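Side-chain contacts in 2-nitropropane dioxygenase (PDB 3BW2), which probably uses molecular oxygen and bound FMN to carry out the oxidative denitrification of alkyl nitronates: residues G35-L40 / V123-F128; F65-F70 / A116-D121. One frame throughout, in Å; residues are numbered along the deposited sequence.

Contact 1. Residues G35-L40 / V123-F128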
# COMPACT_ATOMS: atom_id res chain seq x y z
N GLY A 35 -2.79 22.14 -18.34
CA GLY A 35 -1.38 21.80 -18.26
C GLY A 35 -1.04 20.36 -17.94
O GLY A 35 0.13 20.00 -17.89
N GLY A 36 -2.06 19.54 -17.72
CA GLY A 36 -1.81 18.14 -17.42
C GLY A 36 -1.98 17.30 -18.67
O GLY A 36 -2.19 17.84 -19.76
N LEU A 37 -1.89 15.98 -18.53
CA LEU A 37 -2.05 15.08 -19.67
C LEU A 37 -3.40 14.39 -19.58
O LEU A 37 -3.59 13.49 -18.75
CB LEU A 37 -0.94 14.02 -19.68
CG LEU A 37 -0.98 13.05 -20.87
CD1 LEU A 37 -0.76 13.83 -22.18
CD2 LEU A 37 0.08 11.98 -20.71
N GLY A 38 -4.34 14.82 -20.42
CA GLY A 38 -5.66 14.22 -20.43
C GLY A 38 -5.58 12.86 -21.11
O GLY A 38 -4.70 12.63 -21.94
N PHE A 39 -6.51 11.97 -20.77
CA PHE A 39 -6.52 10.63 -21.34
C PHE A 39 -7.90 10.16 -21.77
O PHE A 39 -8.91 10.46 -21.12
CB PHE A 39 -5.98 9.61 -20.33
CG PHE A 39 -4.67 9.00 -20.71
CD1 PHE A 39 -3.48 9.47 -20.16
CD2 PHE A 39 -4.61 7.95 -21.61
CE1 PHE A 39 -2.25 8.91 -20.50
CE2 PHE A 39 -3.39 7.38 -21.96
CZ PHE A 39 -2.21 7.86 -21.40
N LEU A 40 -7.94 9.42 -22.87
CA LEU A 40 -9.17 8.83 -23.37
C LEU A 40 -9.04 7.34 -23.08
O LEU A 40 -7.93 6.80 -23.07
CB LEU A 40 -9.32 9.05 -24.88
CG LEU A 40 -9.65 10.45 -25.39
CD1 LEU A 40 -9.69 10.44 -26.92
CD2 LEU A 40 -11.00 10.90 -24.83
N VAL A 123 -1.49 9.53 -32.21
CA VAL A 123 -1.85 10.41 -31.11
C VAL A 123 -0.55 10.60 -30.32
O VAL A 123 0.39 9.82 -30.46
CB VAL A 123 -2.94 9.80 -30.21
CG1 VAL A 123 -4.20 9.54 -31.04
CG2 VAL A 123 -2.44 8.52 -29.56
N PRO A 124 -0.48 11.64 -29.47
CA PRO A 124 0.73 11.89 -28.69
C PRO A 124 1.20 10.77 -27.76
O PRO A 124 2.39 10.46 -27.70
CB PRO A 124 0.39 13.17 -27.93
CG PRO A 124 -0.57 13.86 -28.84
CD PRO A 124 -1.46 12.72 -29.27
N VAL A 125 0.26 10.18 -27.02
CA VAL A 125 0.60 9.13 -26.06
C VAL A 125 -0.40 7.98 -26.09
O VAL A 125 -1.61 8.20 -26.22
CB VAL A 125 0.62 9.70 -24.62
CG1 VAL A 125 1.02 8.61 -23.62
CG2 VAL A 125 1.56 10.90 -24.54
N VAL A 126 0.11 6.76 -25.97
CA VAL A 126 -0.74 5.57 -25.93
C VAL A 126 -0.26 4.72 -24.76
O VAL A 126 0.95 4.50 -24.60
CB VAL A 126 -0.64 4.73 -27.23
CG1 VAL A 126 -1.37 3.40 -27.04
CG2 VAL A 126 -1.26 5.49 -28.38
N SER A 127 -1.18 4.26 -23.93
CA SER A 127 -0.82 3.42 -22.80
C SER A 127 -1.55 2.09 -22.93
O SER A 127 -2.59 2.01 -23.58
CB SER A 127 -1.16 4.09 -21.46
OG SER A 127 -2.56 4.25 -21.30
N PHE A 128 -0.99 1.05 -22.33
CA PHE A 128 -1.58 -0.29 -22.40
C PHE A 128 -1.85 -0.83 -21.01
O PHE A 128 -1.09 -0.58 -20.08
CB PHE A 128 -0.63 -1.23 -23.14
CG PHE A 128 -0.35 -0.83 -24.56
CD1 PHE A 128 -1.10 -1.36 -25.61
CD2 PHE A 128 0.65 0.09 -24.86
CE1 PHE A 128 -0.85 -0.98 -26.93
CE2 PHE A 128 0.91 0.47 -26.17
CZ PHE A 128 0.15 -0.06 -27.21

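Contact 2. Residues F65-F70 / A116-D121. With FMN (flavin mononucleotide), chain B.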
# COMPACT_ATOMS: atom_id res chain seq x y z
N PHE A 65 -2.34 14.53 -25.49
CA PHE A 65 -3.26 13.71 -24.73
C PHE A 65 -2.93 12.24 -24.99
O PHE A 65 -2.15 11.92 -25.89
CB PHE A 65 -4.71 13.99 -25.15
CG PHE A 65 -5.00 13.63 -26.58
CD1 PHE A 65 -5.29 12.31 -26.95
CD2 PHE A 65 -4.98 14.61 -27.58
CE1 PHE A 65 -5.54 11.97 -28.27
CE2 PHE A 65 -5.24 14.28 -28.91
CZ PHE A 65 -5.52 12.96 -29.26
N GLY A 66 -3.51 11.36 -24.19
CA GLY A 66 -3.25 9.94 -24.37
C GLY A 66 -4.50 9.13 -24.62
O GLY A 66 -5.62 9.58 -24.38
N VAL A 67 -4.29 7.92 -25.13
CA VAL A 67 -5.36 6.98 -25.40
C VAL A 67 -4.88 5.65 -24.81
O VAL A 67 -3.76 5.22 -25.06
CB VAL A 67 -5.61 6.81 -26.93
CG1 VAL A 67 -6.70 5.77 -27.17
CG2 VAL A 67 -6.02 8.14 -27.55
N ASN A 68 -5.73 5.02 -24.01
CA ASN A 68 -5.36 3.76 -23.36
C ASN A 68 -6.09 2.58 -24.00
O ASN A 68 -7.27 2.67 -24.31
CB ASN A 68 -5.68 3.86 -21.86
CG ASN A 68 -5.55 2.54 -21.13
OD1 ASN A 68 -6.51 1.79 -21.01
ND2 ASN A 68 -4.35 2.25 -20.64
N VAL A 69 -5.37 1.49 -24.22
CA VAL A 69 -5.99 0.31 -24.81
C VAL A 69 -5.73 -0.95 -23.97
O VAL A 69 -4.69 -1.05 -23.31
CB VAL A 69 -5.49 0.06 -26.26
CG1 VAL A 69 -5.68 1.32 -27.09
CG2 VAL A 69 -4.06 -0.36 -26.26
N PHE A 70 -6.68 -1.88 -23.99
CA PHE A 70 -6.54 -3.12 -23.23
C PHE A 70 -5.88 -4.19 -24.09
O PHE A 70 -6.17 -4.32 -25.28
CB PHE A 70 -7.90 -3.64 -22.78
CG PHE A 70 -8.63 -2.73 -21.83
CD1 PHE A 70 -7.96 -1.73 -21.13
CD2 PHE A 70 -9.99 -2.92 -21.58
CE1 PHE A 70 -8.63 -0.94 -20.20
CE2 PHE A 70 -10.67 -2.13 -20.65
CZ PHE A 70 -9.98 -1.14 -19.96
N ALA A 116 -4.65 -0.11 -35.67
CA ALA A 116 -4.67 0.38 -37.05
C ALA A 116 -5.00 1.87 -37.03
O ALA A 116 -4.38 2.68 -37.73
CB ALA A 116 -5.70 -0.39 -37.86
N VAL A 117 -5.98 2.24 -36.21
CA VAL A 117 -6.39 3.63 -36.09
C VAL A 117 -5.27 4.49 -35.50
O VAL A 117 -4.95 5.56 -36.02
CB VAL A 117 -7.65 3.77 -35.21
CG1 VAL A 117 -7.89 5.23 -34.87
CG2 VAL A 117 -8.86 3.20 -35.95
N LEU A 118 -4.68 4.02 -34.41
CA LEU A 118 -3.62 4.75 -33.73
C LEU A 118 -2.35 4.89 -34.56
O LEU A 118 -1.57 5.83 -34.37
CB LEU A 118 -3.31 4.08 -32.39
CG LEU A 118 -4.49 4.13 -31.42
CD1 LEU A 118 -4.28 3.18 -30.25
CD2 LEU A 118 -4.68 5.57 -30.94
N LEU A 119 -2.14 3.96 -35.48
CA LEU A 119 -0.96 4.01 -36.34
C LEU A 119 -1.24 4.82 -37.60
O LEU A 119 -0.34 5.45 -38.15
CB LEU A 119 -0.51 2.60 -36.72
CG LEU A 119 0.20 1.83 -35.61
CD1 LEU A 119 0.41 0.38 -36.03
CD2 LEU A 119 1.54 2.50 -35.30
N ASP A 120 -2.48 4.82 -38.06
CA ASP A 120 -2.83 5.56 -39.26
C ASP A 120 -3.00 7.06 -38.99
O ASP A 120 -2.77 7.89 -39.88
CB ASP A 120 -4.11 5.00 -39.87
CG ASP A 120 -4.50 5.70 -41.16
OD1 ASP A 120 -3.70 5.64 -42.12
OD2 ASP A 120 -5.59 6.31 -41.20
N ASP A 121 -3.39 7.40 -37.76
CA ASP A 121 -3.59 8.79 -37.36
C ASP A 121 -3.05 8.93 -35.94
O ASP A 121 -3.80 9.15 -34.99
CB ASP A 121 -5.08 9.11 -37.40
CG ASP A 121 -5.36 10.60 -37.40
OD1 ASP A 121 -4.41 11.39 -37.20
OD2 ASP A 121 -6.53 10.98 -37.62
N1 FMN B . -6.59 2.15 -16.13
C2 FMN B . -6.42 1.82 -17.48
O2 FMN B . -5.30 1.62 -17.94
N3 FMN B . -7.52 1.72 -18.33
C4 FMN B . -8.81 1.95 -17.90
O4 FMN B . -9.76 1.85 -18.70
C4A FMN B . -9.01 2.29 -16.53
N5 FMN B . -10.28 2.56 -16.04
C5A FMN B . -10.49 2.93 -14.71
C6 FMN B . -11.81 3.21 -14.26
C7 FMN B . -12.09 3.61 -12.90
C7M FMN B . -13.27 4.60 -12.79
C8 FMN B . -10.93 3.74 -12.05
C8M FMN B . -10.85 4.74 -10.90
C9 FMN B . -9.60 3.43 -12.48
C9A FMN B . -9.37 3.03 -13.82
N10 FMN B . -8.07 2.74 -14.31
C10 FMN B . -7.87 2.39 -15.66
C1' FMN B . -6.88 2.66 -13.34
C2' FMN B . -6.10 3.99 -13.45
O2' FMN B . -5.23 3.93 -14.57
C3' FMN B . -5.20 4.26 -12.19
O3' FMN B . -4.32 3.14 -12.08
C4' FMN B . -5.97 4.41 -10.87
O4' FMN B . -7.07 5.28 -11.10
C5' FMN B . -5.05 4.99 -9.76
O5' FMN B . -5.76 5.14 -8.49
P FMN B . -6.63 6.43 -7.99
O1P FMN B . -5.67 7.29 -8.75
O2P FMN B . -6.32 5.82 -6.64
O3P FMN B . -7.75 5.80 -8.80

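Contact 1. Residues G35-L40 / V123-F128
The backbones of strands 38-41 and 125-129 run parallel but are not neighbours, with Phe39 CA 8.7 Å from Val125 CA and no hydrogen bond between the two segments. Strand 65-70 lies between them in the eight-stranded parallel sheet of a TIM barrel. Side chains on the barrel interior bridge the gap. Val125 does so with both methyls. Its CG1 is anti to the backbone N (chi1 -178°) and meets the end of the Phe39 ring, with CZ 4.0 Å from Val125 CG1. The other branch turns to Leu37, whose CD2 lies 4.2 Å from Val125 CG2. Leu37 also touches Phe9, and Val125 touches Leu8, so the N-terminal loop packs against this apolar cluster. Phe39 has a first torsion of -112°, away from the staggered positions. Its CB does not point at the other segment, but the far end of the ring reaches it. The ring passes from Val125 to Ser127, where CZ is 3.9 Å from Ser127 CB. With an alanine in place of Phe39, Val125 CG1 and Ser127 CB would probably lose their contact with the ring, leaving a gap on the inner side of strand 65-70. Ser127 OG is hydrogen-bonded to Asn68 ND2 of the strand between. The same hydroxyl oxygen also lies against the ring, with Ser127 OG 3.3 Å from Phe39 CE2.

Contact 2. Residues F65-F70 / A116-D121
The Phe70 ring turns its edge to the flavin. FMN N3 lies in the plane of the ring, 3.4 Å from Phe70 CE1. FMN O4 is near that plane too, with Phe70 CZ 3.3 Å from it. Tyr44 and Phe130 each make an edge-to-face contact with this ring. The second flat group at the flavin is the amide of Asn68. Its OD1 accepts a hydrogen bond from FMN N3 at 2.9 Å, with an N-H...O angle of 151°. CG of Asn68 is anti to the backbone N (chi1 171°), which carries the amide to the pyrimidine end of the flavin. FMN N3 can only donate here, so the oxygen of the amide should face it. ND2 is hydrogen-bonded to Ser127 OG, and both ends of the amide are held. Strand 65-70 is one of the TIM-barrel strands. Asn68 faces the cofactor, and Val67 and Val69 face outward to helix 111-120. This helix belongs to the outer layer and leads on to strand 125-129, the next strand of the sheet. Leu118 is its contact residue and works with both methyls. CD1 of Leu118 meets Val69 CG1 tip to tip at 3.9 Å. CD2 lies 4.3 Å from Val67 CG1. Met50 of helix 47-60 also packs on Leu118. Beyond the helix end, Asp121 OD2 forms a salt bridge with Arg58 and a hydrogen bond with Tyr51 OH, which ties this end to helix 47-60. The last turn keeps its helical bonds, with Asp121 N 3.0 Å from Val117 O.

Overall arrangement
Contacts 1 and 2 have centres about 10 Å apart. Strand 65-70 of contact 2 lies between the two strands of contact 1. Contact 1 passes over the inner side of that strand, while contact 2 joins its outer side to a helix. The Phe39 ring of contact 1 lies over strand 65-70, with CD2 3.2 Å from Gly66 C. A probable backbone hydrogen bond also joins them, with Leu40 N 2.8 Å from Gly66 O. The polar link leads toward the cofactor. Ser127 OG is 2.8 Å from Asn68 ND2, and the Ser127 side chain comes within about 5 Å of FMN. Ser127 thus probably acts as a second-shell residue, steadying the flavin-binding amide of Asn68.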